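Local coordinates for putative uncharacterized protein (Chaetomium thermophilum, PDB 5IJP) that probably senses phosphate status as the SPX domain of the polyphosphate polymerase subunit Vtc4, binding inositol polyphosphates such as inositol hexakisphosphate, at residues M1-Q6 against I20-L25; Q16-D21 against L66-A71. All blocks are in the same frame, centred on the assembly; numbering follows the deposited sequence.

Contact 1. Residues M1-Q6 against I20-L25. With IHP (inositol hexakisphosphate), chain C.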
# COMPACT_ATOMS: atom_id res chain seq x y z
N MET A 1 -20.94 6.34 2.07
CA MET A 1 -19.82 5.43 2.29
C MET A 1 -19.47 5.23 3.78
O MET A 1 -20.00 5.95 4.63
CB MET A 1 -18.58 5.87 1.48
CG MET A 1 -18.41 5.12 0.17
SD MET A 1 -18.03 3.36 0.35
CE MET A 1 -16.29 3.43 0.79
N LYS A 2 -18.60 4.25 4.07
CA LYS A 2 -18.16 3.90 5.43
C LYS A 2 -16.68 3.46 5.47
O LYS A 2 -16.35 2.44 6.07
CB LYS A 2 -19.10 2.85 6.08
CG LYS A 2 -19.76 1.83 5.12
CD LYS A 2 -18.85 0.66 4.75
CE LYS A 2 -19.47 -0.20 3.68
NZ LYS A 2 -18.53 -1.26 3.22
N PHE A 3 -15.79 4.26 4.84
CA PHE A 3 -14.35 3.98 4.76
C PHE A 3 -13.63 4.04 6.12
O PHE A 3 -12.73 3.23 6.35
CB PHE A 3 -13.65 4.87 3.73
CG PHE A 3 -12.25 4.39 3.38
CD1 PHE A 3 -12.06 3.39 2.43
CD2 PHE A 3 -11.14 4.92 4.02
CE1 PHE A 3 -10.78 2.92 2.14
CE2 PHE A 3 -9.86 4.44 3.73
CZ PHE A 3 -9.69 3.45 2.79
N GLY A 4 -14.02 4.99 6.97
CA GLY A 4 -13.44 5.19 8.30
C GLY A 4 -13.43 3.94 9.17
O GLY A 4 -12.47 3.69 9.89
N GLN A 5 -14.51 3.13 9.06
CA GLN A 5 -14.67 1.87 9.78
C GLN A 5 -14.10 0.70 8.95
O GLN A 5 -13.62 -0.27 9.53
CB GLN A 5 -16.16 1.63 10.11
CG GLN A 5 -16.38 0.72 11.31
CD GLN A 5 -17.85 0.60 11.64
OE1 GLN A 5 -18.60 -0.13 10.99
NE2 GLN A 5 -18.28 1.31 12.67
N GLN A 6 -14.17 0.80 7.60
CA GLN A 6 -13.66 -0.20 6.66
C GLN A 6 -12.14 -0.37 6.76
O GLN A 6 -11.65 -1.50 6.78
CB GLN A 6 -14.05 0.16 5.21
CG GLN A 6 -15.16 -0.71 4.64
CD GLN A 6 -15.29 -0.53 3.14
OE1 GLN A 6 -15.77 0.51 2.65
NE2 GLN A 6 -14.88 -1.53 2.39
N ILE A 20 -3.11 4.84 6.62
CA ILE A 20 -3.50 6.25 6.48
C ILE A 20 -4.21 6.75 7.73
O ILE A 20 -5.05 6.03 8.28
CB ILE A 20 -4.41 6.55 5.24
CG1 ILE A 20 -4.48 5.39 4.23
CG2 ILE A 20 -4.03 7.85 4.57
CD1 ILE A 20 -5.72 4.52 4.39
N ASP A 21 -3.91 7.98 8.15
CA ASP A 21 -4.58 8.61 9.29
C ASP A 21 -5.80 9.33 8.70
O ASP A 21 -5.87 10.56 8.69
CB ASP A 21 -3.63 9.56 10.05
CG ASP A 21 -4.14 10.05 11.39
OD1 ASP A 21 -5.05 9.40 11.97
OD2 ASP A 21 -3.61 11.07 11.89
N TYR A 22 -6.74 8.53 8.16
CA TYR A 22 -7.97 8.96 7.50
C TYR A 22 -8.84 9.83 8.41
O TYR A 22 -9.32 10.87 7.97
CB TYR A 22 -8.76 7.75 6.98
CG TYR A 22 -9.81 8.09 5.94
CD1 TYR A 22 -9.48 8.19 4.59
CD2 TYR A 22 -11.14 8.27 6.30
CE1 TYR A 22 -10.44 8.49 3.63
CE2 TYR A 22 -12.11 8.58 5.35
CZ TYR A 22 -11.76 8.68 4.01
OH TYR A 22 -12.71 8.98 3.07
N ASP A 23 -9.00 9.41 9.68
CA ASP A 23 -9.77 10.14 10.69
C ASP A 23 -9.05 11.43 11.12
O ASP A 23 -9.71 12.43 11.40
CB ASP A 23 -10.06 9.24 11.91
CG ASP A 23 -11.00 8.07 11.64
OD1 ASP A 23 -11.30 7.80 10.45
OD2 ASP A 23 -11.42 7.41 12.61
N GLY A 24 -7.72 11.38 11.13
CA GLY A 24 -6.86 12.51 11.47
C GLY A 24 -6.88 13.60 10.41
O GLY A 24 -6.94 14.79 10.75
N LEU A 25 -6.85 13.20 9.13
CA LEU A 25 -6.89 14.10 7.97
C LEU A 25 -8.29 14.69 7.79
O LEU A 25 -8.42 15.84 7.35
CB LEU A 25 -6.42 13.39 6.69
CG LEU A 25 -4.92 13.10 6.57
CD1 LEU A 25 -4.68 11.86 5.73
CD2 LEU A 25 -4.16 14.28 5.99
C1 IHP C . -18.75 11.47 6.04
C2 IHP C . -19.11 10.11 5.44
C3 IHP C . -18.38 8.97 6.15
C4 IHP C . -18.60 9.02 7.66
C5 IHP C . -18.25 10.38 8.25
C6 IHP C . -18.99 11.50 7.54
O11 IHP C . -19.61 12.45 5.42
P1 IHP C . -19.26 13.94 4.85
O21 IHP C . -20.38 14.44 4.00
O31 IHP C . -19.01 14.81 6.08
O41 IHP C . -17.94 13.81 4.08
O12 IHP C . -18.71 10.10 4.06
P2 IHP C . -19.68 9.87 2.76
O22 IHP C . -20.14 11.26 2.32
O32 IHP C . -20.83 8.96 3.10
O42 IHP C . -18.78 9.29 1.66
O13 IHP C . -16.97 9.07 5.88
P3 IHP C . -16.01 8.11 5.00
O23 IHP C . -15.12 7.33 5.89
O33 IHP C . -16.91 7.23 4.13
O43 IHP C . -15.24 9.05 4.07
O14 IHP C . -17.77 8.02 8.28
P4 IHP C . -18.23 6.50 8.72
O24 IHP C . -17.03 5.59 8.42
O34 IHP C . -18.62 6.48 10.16
O44 IHP C . -19.38 6.08 7.80
O15 IHP C . -18.64 10.38 9.64
P5 IHP C . -17.79 10.45 10.99
O25 IHP C . -16.47 11.16 10.67
O35 IHP C . -17.46 8.99 11.35
O45 IHP C . -18.57 11.14 12.05
O16 IHP C . -18.49 12.76 8.04
P6 IHP C . -18.87 13.69 9.28
O26 IHP C . -19.97 12.97 10.08
O36 IHP C . -19.30 15.04 8.80
O46 IHP C . -17.61 13.75 10.16
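F3 and Y22 share the same first torsion, each swinging its ring anti to the backbone N (chi1 -166° for F3, -162° for Y22), and this sends both rings into the gap between the two helix starts. There they form an edge-to-face pair. The F3 edge is aimed at the Y22 ring, with centroids 4.8 Å apart and planes at 53°, so it is tilted well away from a perpendicular T. Atom CD2 of F3 lies over the centre of the Y22 face and is 3.7 Å from Y22 CE1. I20 CD1 comes up to the edge of the F3 ring, near its plane, 4.2 Å from F3 CE2. I20 also packs on N137 and F141 of helix 110-151, which carries this hydrophobic patch into the body of the domain.

The far end of Y22 is polar and turns to the ligand. Y22 OH donates to O43 of inositol hexakisphosphate (2.7 Å), and O43 lies in the plane of the ring, at its edge. The phosphate that carries O43 is also gripped by the opening turn of helix 3-9. G4 N donates to ligand atom O23 (2.8 Å). F3 N donates to ligand atom O33 (3.3 Å). These amides follow K2, the N-cap residue, so the helix dipole probably adds to the attraction for the negative phosphate. The chain terminus reaches a second phosphate, M1 N to ligand O32 at 2.8 Å. Beside the rings, D23 OD1 comes 4.0 Å from G4 CA.

The ligand is also hydrogen-bonded by the NZ atoms of K26, K30 and K147. Together, a helix N terminus, a tyrosine hydroxyl and lysines from neighbouring helices make up the inositol polyphosphate site of the SPX domain, built on its N-terminal helical hairpin.

Contact 2. Residues Q16-D21 against L66-A71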
# COMPACT_ATOMS: atom_id res chain seq x y z
N GLN A 16 0.13 -2.30 11.04
CA GLN A 16 -0.66 -1.59 12.06
C GLN A 16 -0.37 -0.08 12.22
O GLN A 16 -1.32 0.71 12.24
CB GLN A 16 -0.51 -2.29 13.43
CG GLN A 16 -1.70 -2.06 14.37
CD GLN A 16 -1.50 -2.59 15.78
OE1 GLN A 16 -0.57 -3.36 16.07
NE2 GLN A 16 -2.39 -2.20 16.68
N TRP A 17 0.91 0.32 12.37
CA TRP A 17 1.31 1.72 12.58
C TRP A 17 1.66 2.48 11.29
O TRP A 17 2.18 3.60 11.37
CB TRP A 17 2.49 1.78 13.56
CG TRP A 17 2.19 1.30 14.94
CD1 TRP A 17 2.36 0.03 15.42
CD2 TRP A 17 1.70 2.08 16.04
NE1 TRP A 17 2.00 -0.03 16.75
CE2 TRP A 17 1.59 1.22 17.15
CE3 TRP A 17 1.34 3.43 16.19
CZ2 TRP A 17 1.13 1.66 18.40
CZ3 TRP A 17 0.88 3.87 17.42
CH2 TRP A 17 0.78 2.99 18.51
N HIS A 18 1.35 1.91 10.11
CA HIS A 18 1.71 2.52 8.82
C HIS A 18 0.52 2.80 7.88
O HIS A 18 0.74 3.24 6.74
CB HIS A 18 2.78 1.68 8.12
CG HIS A 18 4.01 1.49 8.96
ND1 HIS A 18 4.11 0.43 9.84
CD2 HIS A 18 5.12 2.25 9.04
CE1 HIS A 18 5.29 0.57 10.42
NE2 HIS A 18 5.94 1.65 9.97
N TYR A 19 -0.73 2.61 8.35
CA TYR A 19 -1.93 2.89 7.56
C TYR A 19 -2.20 4.40 7.52
O TYR A 19 -1.60 5.15 8.29
CB TYR A 19 -3.15 2.15 8.14
CG TYR A 19 -3.15 0.66 7.85
CD1 TYR A 19 -3.70 0.16 6.68
CD2 TYR A 19 -2.63 -0.25 8.77
CE1 TYR A 19 -3.72 -1.21 6.42
CE2 TYR A 19 -2.64 -1.62 8.52
CZ TYR A 19 -3.18 -2.10 7.34
OH TYR A 19 -3.19 -3.45 7.08
N ILE A 20 -3.11 4.84 6.62
CA ILE A 20 -3.50 6.25 6.48
C ILE A 20 -4.21 6.75 7.73
O ILE A 20 -5.05 6.03 8.28
CB ILE A 20 -4.41 6.55 5.24
CG1 ILE A 20 -4.48 5.39 4.23
CG2 ILE A 20 -4.03 7.85 4.57
CD1 ILE A 20 -5.72 4.52 4.39
N ASP A 21 -3.91 7.98 8.15
CA ASP A 21 -4.58 8.61 9.29
C ASP A 21 -5.80 9.33 8.70
O ASP A 21 -5.87 10.56 8.69
CB ASP A 21 -3.63 9.56 10.05
CG ASP A 21 -4.14 10.05 11.39
OD1 ASP A 21 -5.05 9.40 11.97
OD2 ASP A 21 -3.61 11.07 11.89
N LEU A 66 1.76 10.11 3.23
CA LEU A 66 2.12 9.49 1.95
C LEU A 66 3.50 8.83 2.02
O LEU A 66 3.68 7.74 1.47
CB LEU A 66 2.06 10.51 0.81
CG LEU A 66 1.88 9.94 -0.60
CD1 LEU A 66 0.41 9.90 -0.99
CD2 LEU A 66 2.66 10.75 -1.62
N ASP A 67 4.46 9.47 2.72
CA ASP A 67 5.82 8.96 2.91
C ASP A 67 5.84 7.75 3.84
O ASP A 67 6.60 6.81 3.60
CB ASP A 67 6.75 10.06 3.43
CG ASP A 67 6.85 11.30 2.56
OD1 ASP A 67 6.61 11.19 1.34
OD2 ASP A 67 7.16 12.38 3.10
N LYS A 68 5.00 7.77 4.90
CA LYS A 68 4.86 6.71 5.91
C LYS A 68 4.38 5.41 5.26
O LYS A 68 4.86 4.33 5.62
CB LYS A 68 3.90 7.17 7.02
CG LYS A 68 3.87 6.26 8.25
CD LYS A 68 2.88 6.74 9.31
CE LYS A 68 1.45 6.35 9.02
NZ LYS A 68 0.51 6.86 10.05
N VAL A 69 3.44 5.51 4.30
CA VAL A 69 2.87 4.38 3.56
C VAL A 69 3.91 3.86 2.55
O VAL A 69 4.17 2.65 2.53
CB VAL A 69 1.52 4.74 2.88
CG1 VAL A 69 0.97 3.58 2.06
CG2 VAL A 69 0.49 5.19 3.92
N HIS A 70 4.50 4.77 1.75
CA HIS A 70 5.51 4.46 0.73
C HIS A 70 6.78 3.81 1.30
O HIS A 70 7.41 3.00 0.62
CB HIS A 70 5.85 5.70 -0.11
CG HIS A 70 4.76 6.13 -1.05
ND1 HIS A 70 4.88 7.29 -1.80
CD2 HIS A 70 3.57 5.55 -1.34
CE1 HIS A 70 3.77 7.37 -2.52
NE2 HIS A 70 2.96 6.34 -2.27
N ALA A 71 7.15 4.15 2.56
CA ALA A 71 8.30 3.57 3.25
C ALA A 71 8.02 2.11 3.62
O ALA A 71 8.87 1.26 3.37
CB ALA A 71 8.65 4.38 4.49
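K68, on the long helix 52-97 of the SPX helical bundle, reaches across to W17-Y19, part of the loop between helices 3-9 and 22-30 of the N-terminal hairpin. The contact is therefore a loop laid against a long core helix, and the loop meets it largely with backbone carbonyls.

The polar part across the contact belongs to K68. Its CG stands anti to the backbone N (chi1 -169°), sending the chain out toward the loop, and a bend at chi3 (81°) brings its end up to the carbonyls of W17 and Y19. K68 NZ makes a weak hydrogen bond to Y19 O at 3.2 Å. The ammonium is shared: NZ also forms a salt bridge with E65, nearly one turn back on the same helix, which in turn accepts from the backbone N of D21, while the OH of Y19 is hydrogen-bonded to I12 N. D21 OD2, 6.2 Å from K68 NZ, carries the opposite charge but does not touch it; any help it gives would be electrostatic and at a distance.

The rest is van der Waals and aromatic packing. The methylenes of K68 run beside the loop backbone, with K68 CE 3.7 Å from W17 O. The H18 ring flanks the base of the same side chain, H18 CD2 to K68 CG 4.3 Å, with its edge facing K68 O. Y19 turns from the helix instead, its ring packing edge-to-face with F133 of helix 110-151. V69 sits deeper, sharing N137 of that helix with Y19 and I20, and V69 CG2 rests 3.4 Å from H18 O.

How the contacts relate
From the N terminus, helix 3-9 leaves the chain start and the intervening residues lead round to helix 22-30; contact 1 closes this first, short loop. Contact 2 begins inside that loop, at 16-21, and closes a wider one that takes in helix 22-30, the small two-stranded hairpin and the first part of helix 52-97. The two loops cross in sequence, contact 2 opening before contact 1 has closed; they share I20 and D21, and their centres lie 13 Å apart. Contact 1 joins the two short N-terminal helices at the ligand, whereas contact 2 fastens their connecting segment to a long helix of the bundle.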